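Phosphosugar isomerase (Escherichia coli O6:H1, PDB 5UQI) probably interconverts D-arabinose 5-phosphate and D-ribulose 5-phosphate, as an SIS-family sugar isomerase of the GutQ/KpsF subfamily that binds arabinose-5-phosphate. Local coordinates at residues Ser112-Lys115 against Tyr119-Ser122; Val38-Gln43 against Leu170-Leu175; Val21-Asp26 against Pro142-Ala147; Ala108-Leu113 against Ser129-Ser134. All blocks are in the same frame, centred on the assembly; numbering follows the deposited sequence.

Overall arrangement
From the N terminus, residues 21-26 at the end of helix 3-25 begin the loop of interaction 3, and residues 38-43 on helix 32-41 begin that of interaction 2. Helix 110-116 then starts both interactions 1 and 4, which share Ser-112 and Leu-113. Interaction 1 closes first, on strand 120-124, and interaction 4 next, on helix 130-134. Both nest inside the two long loops. Interaction 3 closes at residues 142-147, past the last strand, and interaction 2 on helix 156-175, so these two cross. Interactions 1 and 4 touch on the same side of the chain's centre, where helices 110-116 and 130-134 pack beside strand 120-124, while Ile-121 and Tyr-119 of interaction 1 meet helix 32-41 of interaction 2.

Interaction 1: Ser112-Lys115 against Tyr119-Ser122; sequences SLKK and YLIS
Leu-113 of helix 110-116 meets Leu-120 of strand 120-124, joining a helix to the strand that follows it within the parallel sheet of the alpha/beta SIS fold. Helices 104-107 and 110-116 link strand 93-97 to its neighbour 120-124, so the contact belongs to a beta-alpha-beta crossover, and the CA atoms of the two leucines stand 8.1 Å apart. Leu-113 is the first residue of the helical segment to touch, its CB bond directed at the strand. That CB rests between the two methyls of Leu-120, 4.1 Å from CD2 and 4.2 Å from CD1. Further out, CD1 of Leu-113 lies 4.2 Å from Leu-120 CD2, and the two side chains cross obliquely. Leu-113 also packs on Leu-96 of strand 93-97 and on Leu-85, and Leu-120 in turn leans on Val-94, so both leucines are buried between helix and sheet. Independently, the backbone N of Leu-120 is hydrogen-bonded to Asp-136 OD2.

Lys-114 is next, and its CB bond leads away from the strand. The turn about CB-CG (chi2 -65°) brings the chain back, and from there it runs extended alongside the CD1 of Leu-120 at the exposed margin of the leucine pair. Only its aliphatic part is used here. The ammonium group reaches Ser-134 O, to which it gives a hydrogen bond that ties this helix to helix 130-134. The methylene just before that charge, Lys-114 CE, lies 4.3 Å from Leu-120 CD1.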
loop_
_atom_site.group_PDB
_atom_site.type_symbol
_atom_site.label_atom_id
_atom_site.label_comp_id
_atom_site.label_asym_id
_atom_site.label_seq_id
_atom_site.Cartn_x
_atom_site.Cartn_y
_atom_site.Cartn_z
ATOM N N SER A 112 19.014 2.201 7.250
ATOM C CA SER A 112 18.632 2.407 8.596
ATOM C C SER A 112 17.601 1.390 9.059
ATOM O O SER A 112 17.665 0.918 10.157
ATOM C CB SER A 112 18.070 3.845 8.824
ATOM O OG SER A 112 19.102 4.828 8.588
ATOM N N LEU A 113 16.591 1.099 8.218
ATOM C CA LEU A 113 15.581 0.165 8.673
ATOM C C LEU A 113 16.147 -1.264 8.918
ATOM O O LEU A 113 15.677 -1.946 9.823
ATOM C CB LEU A 113 14.447 0.074 7.631
ATOM C CG LEU A 113 13.458 1.244 7.709
ATOM C CD1 LEU A 113 12.542 1.231 6.455
ATOM C CD2 LEU A 113 12.690 1.179 9.040
ATOM N N LYS A 114 17.179 -1.631 8.136
ATOM C CA LYS A 114 17.881 -2.899 8.404
ATOM C C LYS A 114 18.604 -2.898 9.772
ATOM O O LYS A 114 18.451 -3.861 10.551
ATOM C CB LYS A 114 18.884 -3.170 7.258
ATOM C CG LYS A 114 18.230 -3.570 5.968
ATOM C CD LYS A 114 17.536 -4.901 6.150
ATOM C CE LYS A 114 16.975 -5.311 4.818
ATOM N NZ LYS A 114 16.403 -6.668 4.895
ATOM N N LYS A 115 19.286 -1.799 10.105
ATOM C CA LYS A 115 19.869 -1.631 11.442
ATOM C C LYS A 115 18.869 -1.632 12.559
ATOM O O LYS A 115 19.122 -2.152 13.632
ATOM C CB LYS A 115 20.802 -0.427 11.553
ATOM C CG LYS A 115 21.964 -0.412 10.556
ATOM C CD LYS A 115 22.880 0.750 10.921
ATOM C CE LYS A 115 23.690 1.244 9.733
ATOM N NZ LYS A 115 24.780 0.283 9.410
ATOM N N TYR A 119 10.479 -5.789 10.908
ATOM C CA TYR A 119 10.013 -6.605 9.805
ATOM C C TYR A 119 9.487 -5.693 8.699
ATOM O O TYR A 119 8.703 -4.761 9.005
ATOM C CB TYR A 119 8.885 -7.493 10.327
ATOM C CG TYR A 119 8.567 -8.612 9.386
ATOM C CD1 TYR A 119 7.728 -8.457 8.319
ATOM C CD2 TYR A 119 9.182 -9.864 9.535
ATOM C CE1 TYR A 119 7.451 -9.471 7.414
ATOM C CE2 TYR A 119 8.909 -10.867 8.632
ATOM C CZ TYR A 119 8.039 -10.698 7.592
ATOM O OH TYR A 119 7.748 -11.720 6.682
ATOM N N LEU A 120 10.009 -5.880 7.496
ATOM C CA LEU A 120 9.723 -4.994 6.346
ATOM C C LEU A 120 8.903 -5.731 5.328
ATOM O O LEU A 120 9.258 -6.793 4.865
ATOM C CB LEU A 120 11.013 -4.461 5.688
ATOM C CG LEU A 120 12.033 -3.831 6.644
ATOM C CD1 LEU A 120 13.239 -3.433 5.757
ATOM C CD2 LEU A 120 11.432 -2.647 7.454
ATOM N N ILE A 121 7.801 -5.095 4.872
ATOM C CA ILE A 121 6.945 -5.621 3.833
ATOM C C ILE A 121 6.986 -4.621 2.689
ATOM O O ILE A 121 6.948 -3.421 2.947
ATOM C CB ILE A 121 5.480 -5.688 4.381
ATOM C CG1 ILE A 121 5.447 -6.740 5.515
ATOM C CG2 ILE A 121 4.486 -6.049 3.275
ATOM C CD1 ILE A 121 4.137 -6.642 6.288
ATOM N N SER A 122 7.063 -5.078 1.455
ATOM C CA SER A 122 6.979 -4.181 0.318
ATOM C C SER A 122 5.733 -4.457 -0.510
ATOM O O SER A 122 5.315 -5.598 -0.654
ATOM C CB SER A 122 8.211 -4.219 -0.609
ATOM O OG SER A 122 8.346 -5.595 -1.148
#

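Interaction 2: Val38-Gln43 against Leu170-Leu175; sequences VLQSCQ and LALSEL
Two helices of the SIS alpha/beta fold pack side against side here: Leu-39 and Gln-40, near the end of helix 32-41, meet Leu-172 and Leu-175 in the last turns of helix 156-175. Their CA atoms come closest at Gln-40 and Leu-172, 7.2 Å apart. The buried half is leucine on leucine. CD1 of Leu-172 reaches Leu-39 CB at 3.9 Å and is equally near Leu-39 CD1, the two side chains crossing at about a right angle. Beneath them Leu-39 continues onto Ile-95 and Ile-121, so helix 156-175 is coupled through this residue to the central sheet, while Ile-36 one turn earlier touches both Leu-172 and Leu-175.

Gln-40 forms the outer half. Its CG presses on the second methyl of Leu-172, CD2, at 3.7 Å. From there the chain stays extended (chi2 -178°) and carries the amide across the helix gap to Leu-175, where NE2 lies 3.6 Å from CB. A water bridges the helices at this margin: it accepts from Gln-40 NE2 at 3.2 Å and donates to Leu-172 O at 2.8 Å. Ser-41 OG donates back to Val-38 O, 2.7 Å away, along its own segment.

No direct hydrogen bond joins the two segments. Cohesion is therefore apolar at the leucines, and the polar link at the rim runs through a single water, so one glutamine gives its CG methylene to Leu-172 and its NE2 to the water.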
loop_
_atom_site.group_PDB
_atom_site.type_symbol
_atom_site.label_atom_id
_atom_site.label_comp_id
_atom_site.label_asym_id
_atom_site.label_seq_id
_atom_site.Cartn_x
_atom_site.Cartn_y
_atom_site.Cartn_z
ATOM N N VAL A 38 1.499 -12.098 9.178
ATOM C CA VAL A 38 2.530 -11.156 9.677
ATOM C C VAL A 38 1.830 -9.973 10.317
ATOM O O VAL A 38 2.182 -9.574 11.419
ATOM C CB VAL A 38 3.465 -10.625 8.587
ATOM C CG1 VAL A 38 4.353 -9.493 9.111
ATOM C CG2 VAL A 38 4.343 -11.743 8.000
ATOM N N LEU A 39 0.834 -9.413 9.612
ATOM C CA LEU A 39 0.091 -8.281 10.206
ATOM C C LEU A 39 -0.642 -8.603 11.507
ATOM O O LEU A 39 -0.668 -7.796 12.438
ATOM C CB LEU A 39 -0.800 -7.554 9.189
ATOM C CG LEU A 39 0.026 -6.992 8.013
ATOM C CD1 LEU A 39 -0.939 -6.524 6.904
ATOM C CD2 LEU A 39 0.936 -5.787 8.403
ATOM N N GLN A 40 -1.170 -9.832 11.599
ATOM C CA GLN A 40 -1.851 -10.243 12.829
ATOM C C GLN A 40 -0.908 -10.358 14.019
ATOM O O GLN A 40 -1.345 -10.230 15.170
ATOM C CB GLN A 40 -2.515 -11.601 12.584
ATOM C CG GLN A 40 -3.808 -11.471 11.786
ATOM C CD GLN A 40 -4.506 -12.805 11.586
ATOM O OE1 GLN A 40 -3.867 -13.808 11.311
ATOM N NE2 GLN A 40 -5.826 -12.791 11.658
ATOM N N SER A 41 0.363 -10.626 13.721
ATOM C CA SER A 41 1.409 -10.827 14.706
ATOM C C SER A 41 1.945 -9.511 15.217
ATOM O O SER A 41 2.618 -9.476 16.267
ATOM C CB SER A 41 2.553 -11.689 14.127
ATOM O OG SER A 41 3.465 -10.938 13.310
ATOM N N CYS A 42 1.633 -8.402 14.520
ATOM C CA CYS A 42 2.228 -7.108 14.882
ATOM C C CYS A 42 1.804 -6.690 16.275
ATOM O O CYS A 42 0.607 -6.590 16.547
ATOM C CB CYS A 42 1.860 -6.079 13.809
ATOM S SG CYS A 42 2.507 -4.428 14.142
ATOM N N GLN A 43 2.768 -6.490 17.163
ATOM C CA GLN A 43 2.479 -6.032 18.502
ATOM C C GLN A 43 2.563 -4.518 18.658
ATOM O O GLN A 43 2.239 -3.984 19.708
ATOM C CB GLN A 43 3.493 -6.701 19.444
ATOM C CG GLN A 43 3.357 -8.211 19.453
ATOM C CD GLN A 43 4.268 -8.825 20.485
ATOM O OE1 GLN A 43 4.169 -8.526 21.681
ATOM N NE2 GLN A 43 5.179 -9.667 20.032
ATOM N N LEU A 170 -9.759 -4.687 5.651
ATOM C CA LEU A 170 -11.094 -5.230 6.007
ATOM C C LEU A 170 -11.016 -6.693 6.426
ATOM O O LEU A 170 -11.761 -7.077 7.349
ATOM C CB LEU A 170 -12.101 -5.017 4.883
ATOM C CG LEU A 170 -12.438 -3.518 4.675
ATOM C CD1 LEU A 170 -13.266 -3.312 3.394
ATOM C CD2 LEU A 170 -13.076 -2.842 5.876
ATOM N N ALA A 171 -10.102 -7.472 5.823
ATOM C CA ALA A 171 -9.957 -8.884 6.242
ATOM C C ALA A 171 -9.373 -8.940 7.647
ATOM O O ALA A 171 -9.877 -9.648 8.486
ATOM C CB ALA A 171 -9.052 -9.600 5.273
ATOM N N LEU A 172 -8.352 -8.103 7.967
ATOM C CA LEU A 172 -7.808 -8.093 9.332
ATOM C C LEU A 172 -8.924 -7.687 10.326
ATOM O O LEU A 172 -9.002 -8.249 11.417
ATOM C CB LEU A 172 -6.611 -7.103 9.480
ATOM C CG LEU A 172 -5.359 -7.506 8.731
ATOM C CD1 LEU A 172 -4.457 -6.267 8.667
ATOM C CD2 LEU A 172 -4.684 -8.636 9.501
ATOM N N SER A 173 -9.751 -6.706 9.931
ATOM C CA SER A 173 -10.787 -6.159 10.798
ATOM C C SER A 173 -11.811 -7.269 11.117
ATOM O O SER A 173 -12.142 -7.473 12.306
ATOM C CB SER A 173 -11.460 -4.979 10.074
ATOM O OG SER A 173 -12.347 -4.300 10.974
ATOM N N GLU A 174 -12.238 -7.992 10.081
ATOM C CA GLU A 174 -13.212 -9.112 10.262
ATOM C C GLU A 174 -12.593 -10.194 11.100
ATOM O O GLU A 174 -13.222 -10.685 12.039
ATOM C CB GLU A 174 -13.698 -9.621 8.914
ATOM C CG GLU A 174 -14.631 -10.832 8.994
ATOM C CD GLU A 174 -15.493 -10.981 7.755
ATOM O OE1 GLU A 174 -15.862 -9.955 7.117
ATOM O OE2 GLU A 174 -15.813 -12.147 7.425
ATOM N N LEU A 175 -11.346 -10.568 10.803
ATOM C CA LEU A 175 -10.638 -11.632 11.567
ATOM C C LEU A 175 -10.458 -11.323 13.050
ATOM O O LEU A 175 -10.550 -12.249 13.872
ATOM C CB LEU A 175 -9.303 -11.989 10.892
ATOM C CG LEU A 175 -9.487 -12.592 9.484
ATOM C CD1 LEU A 175 -8.153 -12.607 8.748
ATOM C CD2 LEU A 175 -10.035 -14.031 9.605
HETATM O O HOH W 1 -6.969 -9.902 12.350
#

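Interaction 3: Val21-Asp26 against Pro142-Ala147; sequences VEEVID and PVKSEA
Val-24 and Pro-142 carry much of this contact, in which the long N-terminal helix 3-25 meets the loop that leaves the last strand of the SIS-fold sheet, 137-140, on its way to helix 156-175. Their CA atoms are 6.8 Å apart. Val-24 uses CG2, the branch anti to its own carbonyl carbon (chi1 174° puts CG1 anti to the backbone N). This methyl sits 3.5 Å from Pro-142 O and 4.2 Å from the ring carbon CD, so it touches both carbonyl and ring of the proline. Val-24 also packs on Val-160 and Val-164, so this side chain lies against both the loop and helix 156-175.

Glu-23, on the exposed side, faces Lys-144. Both chains are bent at chi2, and they cross at about a right angle. Their methylenes meet while the charged atoms, Glu-23 OE2 and Lys-144 NZ, stay 5.6 Å apart, too far for a salt bridge, though the opposite charges probably attract weakly. The ammonium group instead makes a weak hydrogen bond to Asn-16 O, two turns earlier on the helix. Within the loop, Val-143 turns away from the helix and touches Asn-99, a residue of the arabinose-5-phosphate pocket. At the outer margin the nearest atoms are Glu-23 CG and Lys-144 CE, 4.2 Å apart.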
loop_
_atom_site.group_PDB
_atom_site.type_symbol
_atom_site.label_atom_id
_atom_site.label_comp_id
_atom_site.label_asym_id
_atom_site.label_seq_id
_atom_site.Cartn_x
_atom_site.Cartn_y
_atom_site.Cartn_z
ATOM N N VAL A 21 -7.741 -3.517 -11.880
ATOM C CA VAL A 21 -8.243 -4.146 -10.641
ATOM C C VAL A 21 -8.615 -5.617 -10.904
ATOM O O VAL A 21 -8.204 -6.509 -10.166
ATOM C CB VAL A 21 -9.407 -3.357 -10.045
ATOM C CG1 VAL A 21 -10.036 -4.077 -8.848
ATOM C CG2 VAL A 21 -8.892 -1.964 -9.645
ATOM N N GLU A 22 -9.298 -5.844 -12.021
ATOM C CA GLU A 22 -9.715 -7.192 -12.390
ATOM C C GLU A 22 -8.520 -8.111 -12.532
ATOM O O GLU A 22 -8.633 -9.262 -12.098
ATOM C CB GLU A 22 -10.455 -7.177 -13.750
ATOM C CG GLU A 22 -11.877 -6.681 -13.741
ATOM C CD GLU A 22 -12.586 -6.854 -15.112
ATOM O OE1 GLU A 22 -11.915 -7.074 -16.132
ATOM O OE2 GLU A 22 -13.837 -6.733 -15.176
ATOM N N GLU A 23 -7.423 -7.626 -13.124
ATOM C CA GLU A 23 -6.184 -8.382 -13.390
ATOM C C GLU A 23 -5.698 -8.892 -12.052
ATOM O O GLU A 23 -5.294 -10.043 -11.921
ATOM C CB GLU A 23 -5.082 -7.525 -14.007
ATOM C CG GLU A 23 -5.416 -6.866 -15.341
ATOM C CD GLU A 23 -5.375 -7.803 -16.531
ATOM O OE1 GLU A 23 -4.741 -8.885 -16.436
ATOM O OE2 GLU A 23 -5.970 -7.432 -17.574
ATOM N N VAL A 24 -5.798 -8.041 -11.021
ATOM C CA VAL A 24 -5.305 -8.425 -9.684
ATOM C C VAL A 24 -6.238 -9.423 -8.973
ATOM O O VAL A 24 -5.745 -10.394 -8.376
ATOM C CB VAL A 24 -5.007 -7.168 -8.774
ATOM C CG1 VAL A 24 -4.631 -7.599 -7.360
ATOM C CG2 VAL A 24 -3.895 -6.337 -9.415
ATOM N N ILE A 25 -7.555 -9.236 -9.066
ATOM C CA ILE A 25 -8.533 -10.119 -8.416
ATOM C C ILE A 25 -8.412 -11.524 -9.053
ATOM O O ILE A 25 -8.597 -12.527 -8.350
ATOM C CB ILE A 25 -9.974 -9.599 -8.557
ATOM C CG1 ILE A 25 -10.165 -8.313 -7.782
ATOM C CG2 ILE A 25 -10.989 -10.609 -8.017
ATOM C CD1 ILE A 25 -11.526 -7.658 -8.025
ATOM N N ASP A 26 -8.103 -11.544 -10.341
ATOM C CA ASP A 26 -7.972 -12.825 -11.093
ATOM C C ASP A 26 -6.637 -13.528 -10.858
ATOM O O ASP A 26 -6.445 -14.673 -11.291
ATOM C CB ASP A 26 -8.192 -12.605 -12.603
ATOM C CG ASP A 26 -9.646 -12.268 -12.960
ATOM O OD1 ASP A 26 -10.578 -12.453 -12.139
ATOM O OD2 ASP A 26 -9.836 -11.780 -14.085
ATOM N N PRO A 142 0.780 -6.798 -9.405
ATOM C CA PRO A 142 1.129 -6.572 -10.801
ATOM C C PRO A 142 0.223 -5.488 -11.430
ATOM O O PRO A 142 -1.007 -5.482 -11.221
ATOM C CB PRO A 142 0.905 -7.957 -11.438
ATOM C CG PRO A 142 -0.192 -8.558 -10.621
ATOM C CD PRO A 142 -0.069 -7.997 -9.227
ATOM N N VAL A 143 0.854 -4.554 -12.123
ATOM C CA VAL A 143 0.153 -3.516 -12.857
ATOM C C VAL A 143 0.833 -3.409 -14.218
ATOM O O VAL A 143 1.986 -2.992 -14.306
ATOM C CB VAL A 143 0.188 -2.147 -12.122
ATOM C CG1 VAL A 143 -0.578 -1.087 -12.931
ATOM C CG2 VAL A 143 -0.346 -2.262 -10.676
ATOM N N LYS A 144 0.094 -3.800 -15.246
ATOM C CA LYS A 144 0.530 -3.859 -16.654
ATOM C C LYS A 144 0.935 -2.513 -17.260
ATOM O O LYS A 144 1.993 -2.387 -17.909
ATOM C CB LYS A 144 -0.598 -4.498 -17.516
ATOM C CG LYS A 144 -2.050 -4.404 -16.955
ATOM C CD LYS A 144 -2.810 -3.069 -17.206
ATOM C CE LYS A 144 -4.333 -3.179 -17.003
ATOM N NZ LYS A 144 -5.148 -1.949 -17.309
ATOM N N SER A 145 0.063 -1.523 -17.069
ATOM C CA SER A 145 0.146 -0.216 -17.709
ATOM C C SER A 145 -0.582 0.788 -16.815
ATOM O O SER A 145 -1.341 0.400 -15.917
ATOM C CB SER A 145 -0.582 -0.254 -19.055
ATOM O OG SER A 145 -0.245 0.888 -19.836
ATOM N N GLU A 146 -0.374 2.066 -17.084
ATOM C CA GLU A 146 -1.249 3.108 -16.504
ATOM C C GLU A 146 -2.401 3.411 -17.447
ATOM O O GLU A 146 -2.452 2.847 -18.539
ATOM C CB GLU A 146 -0.462 4.367 -16.147
ATOM C CG GLU A 146 0.632 4.125 -15.100
ATOM C CD GLU A 146 0.157 3.769 -13.687
ATOM O OE1 GLU A 146 -1.085 3.610 -13.413
ATOM O OE2 GLU A 146 1.072 3.634 -12.840
ATOM N N ALA A 147 -3.341 4.260 -17.017
ATOM C CA ALA A 147 -4.565 4.485 -17.797
ATOM C C ALA A 147 -4.361 5.500 -18.910
ATOM O O ALA A 147 -5.164 5.536 -19.843
ATOM C CB ALA A 147 -5.717 4.911 -16.866
#

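Interaction 4: Ala108-Leu113 against Ser129-Ser134; sequences ATLPSL and SSLAIS
Leu-110 of helix 110-116 stands opposite Ser-134 of residues 129-134, with CA atoms 7.6 Å apart, so two short helices covering the same side of the sheet meet. Leu-110 points into the gap and divides its methyls: CD1 touches Ser-134 CB at 3.7 Å, while CD2 meets Leu-131 CD1 at 4.0 Å. The CB bond of Leu-131 does not aim at Leu-110, but with CG anti to the backbone N (chi1 180°) its CD1 arrives there, and the two side chains cross at about a right angle. The same side chain touches Leu-96, Ser-122 and Ser-98, the last a residue of the sugar-phosphate pocket, and lies about 7 Å from the bound arabinose-5-phosphate. Ser-129 caps helix 130-134, its OG accepting a weak bond from Ala-132 N at 3.3 Å. Across the contact itself no hydrogen bond forms. Between the two segments the contact is thus apolar, made by leucine methyls and the CB of Ser-134 beside residues that line the pocket, and the polar tie between the helices is left to Lys-114, through its bond to Ser-134 O.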
loop_
_atom_site.group_PDB
_atom_site.type_symbol
_atom_site.label_atom_id
_atom_site.label_comp_id
_atom_site.label_asym_id
_atom_site.label_seq_id
_atom_site.Cartn_x
_atom_site.Cartn_y
_atom_site.Cartn_z
ATOM N N ALA A 108 16.387 4.761 0.001
ATOM C CA ALA A 108 17.220 5.467 0.975
ATOM C C ALA A 108 16.873 5.182 2.416
ATOM O O ALA A 108 17.708 5.371 3.310
ATOM C CB ALA A 108 17.134 6.968 0.731
ATOM N N THR A 109 15.642 4.708 2.685
ATOM C CA THR A 109 15.306 4.356 4.020
ATOM C C THR A 109 15.872 3.018 4.508
ATOM O O THR A 109 15.819 2.672 5.700
ATOM C CB THR A 109 13.772 4.238 4.239
ATOM O OG1 THR A 109 13.247 3.108 3.558
ATOM C CG2 THR A 109 13.014 5.526 3.838
ATOM N N LEU A 110 16.315 2.189 3.534
ATOM C CA LEU A 110 16.548 0.766 3.863
ATOM C C LEU A 110 17.782 0.454 4.774
ATOM O O LEU A 110 17.653 -0.326 5.693
ATOM C CB LEU A 110 16.610 -0.079 2.585
ATOM C CG LEU A 110 15.273 -0.114 1.839
ATOM C CD1 LEU A 110 15.518 -0.776 0.523
ATOM C CD2 LEU A 110 14.245 -0.899 2.632
ATOM N N PRO A 111 18.932 1.119 4.530
ATOM C CA PRO A 111 20.033 0.813 5.477
ATOM C C PRO A 111 19.705 1.054 6.945
ATOM O O PRO A 111 19.966 0.178 7.800
ATOM C CB PRO A 111 21.158 1.710 4.981
ATOM C CG PRO A 111 20.895 1.933 3.524
ATOM C CD PRO A 111 19.359 2.045 3.479
ATOM N N SER A 112 19.014 2.201 7.250
ATOM C CA SER A 112 18.632 2.407 8.596
ATOM C C SER A 112 17.601 1.390 9.059
ATOM O O SER A 112 17.665 0.918 10.157
ATOM C CB SER A 112 18.070 3.845 8.824
ATOM O OG SER A 112 19.102 4.828 8.588
ATOM N N LEU A 113 16.591 1.099 8.218
ATOM C CA LEU A 113 15.581 0.165 8.673
ATOM C C LEU A 113 16.147 -1.264 8.918
ATOM O O LEU A 113 15.677 -1.946 9.823
ATOM C CB LEU A 113 14.447 0.074 7.631
ATOM C CG LEU A 113 13.458 1.244 7.709
ATOM C CD1 LEU A 113 12.542 1.231 6.455
ATOM C CD2 LEU A 113 12.690 1.179 9.040
ATOM N N SER A 129 12.265 -6.275 -7.783
ATOM C CA SER A 129 12.661 -4.873 -7.638
ATOM C C SER A 129 13.622 -4.748 -6.470
ATOM O O SER A 129 13.619 -5.587 -5.564
ATOM C CB SER A 129 11.422 -3.956 -7.478
ATOM O OG SER A 129 10.756 -4.222 -6.235
ATOM N N SER A 130 14.394 -3.659 -6.471
ATOM C CA SER A 130 15.347 -3.370 -5.412
ATOM C C SER A 130 14.704 -3.373 -4.043
ATOM O O SER A 130 15.171 -3.979 -3.117
ATOM C CB SER A 130 16.054 -2.036 -5.671
ATOM O OG SER A 130 16.824 -2.103 -6.899
ATOM N N LEU A 131 13.562 -2.686 -3.937
ATOM C CA LEU A 131 12.855 -2.690 -2.667
ATOM C C LEU A 131 12.372 -4.088 -2.199
ATOM O O LEU A 131 12.567 -4.463 -1.059
ATOM C CB LEU A 131 11.596 -1.750 -2.758
ATOM C CG LEU A 131 10.780 -1.686 -1.471
ATOM C CD1 LEU A 131 11.555 -1.135 -0.295
ATOM C CD2 LEU A 131 9.558 -0.772 -1.722
ATOM N N ALA A 132 11.751 -4.824 -3.124
ATOM C CA ALA A 132 11.193 -6.127 -2.834
ATOM C C ALA A 132 12.268 -7.128 -2.380
ATOM O O ALA A 132 12.041 -7.842 -1.424
ATOM C CB ALA A 132 10.443 -6.638 -4.023
ATOM N N ILE A 133 13.412 -7.057 -3.062
ATOM C CA ILE A 133 14.565 -7.910 -2.719
ATOM C C ILE A 133 15.089 -7.644 -1.315
ATOM O O ILE A 133 15.609 -8.546 -0.647
ATOM C CB ILE A 133 15.716 -7.686 -3.760
ATOM C CG1 ILE A 133 15.342 -8.333 -5.083
ATOM C CG2 ILE A 133 17.071 -8.219 -3.269
ATOM C CD1 ILE A 133 15.150 -9.835 -5.052
ATOM N N SER A 134 14.962 -6.393 -0.828
ATOM C CA SER A 134 15.440 -5.967 0.461
ATOM C C SER A 134 14.465 -6.117 1.575
ATOM O O SER A 134 14.819 -5.956 2.718
ATOM C CB SER A 134 15.805 -4.498 0.367
ATOM O OG SER A 134 16.937 -4.370 -0.468
#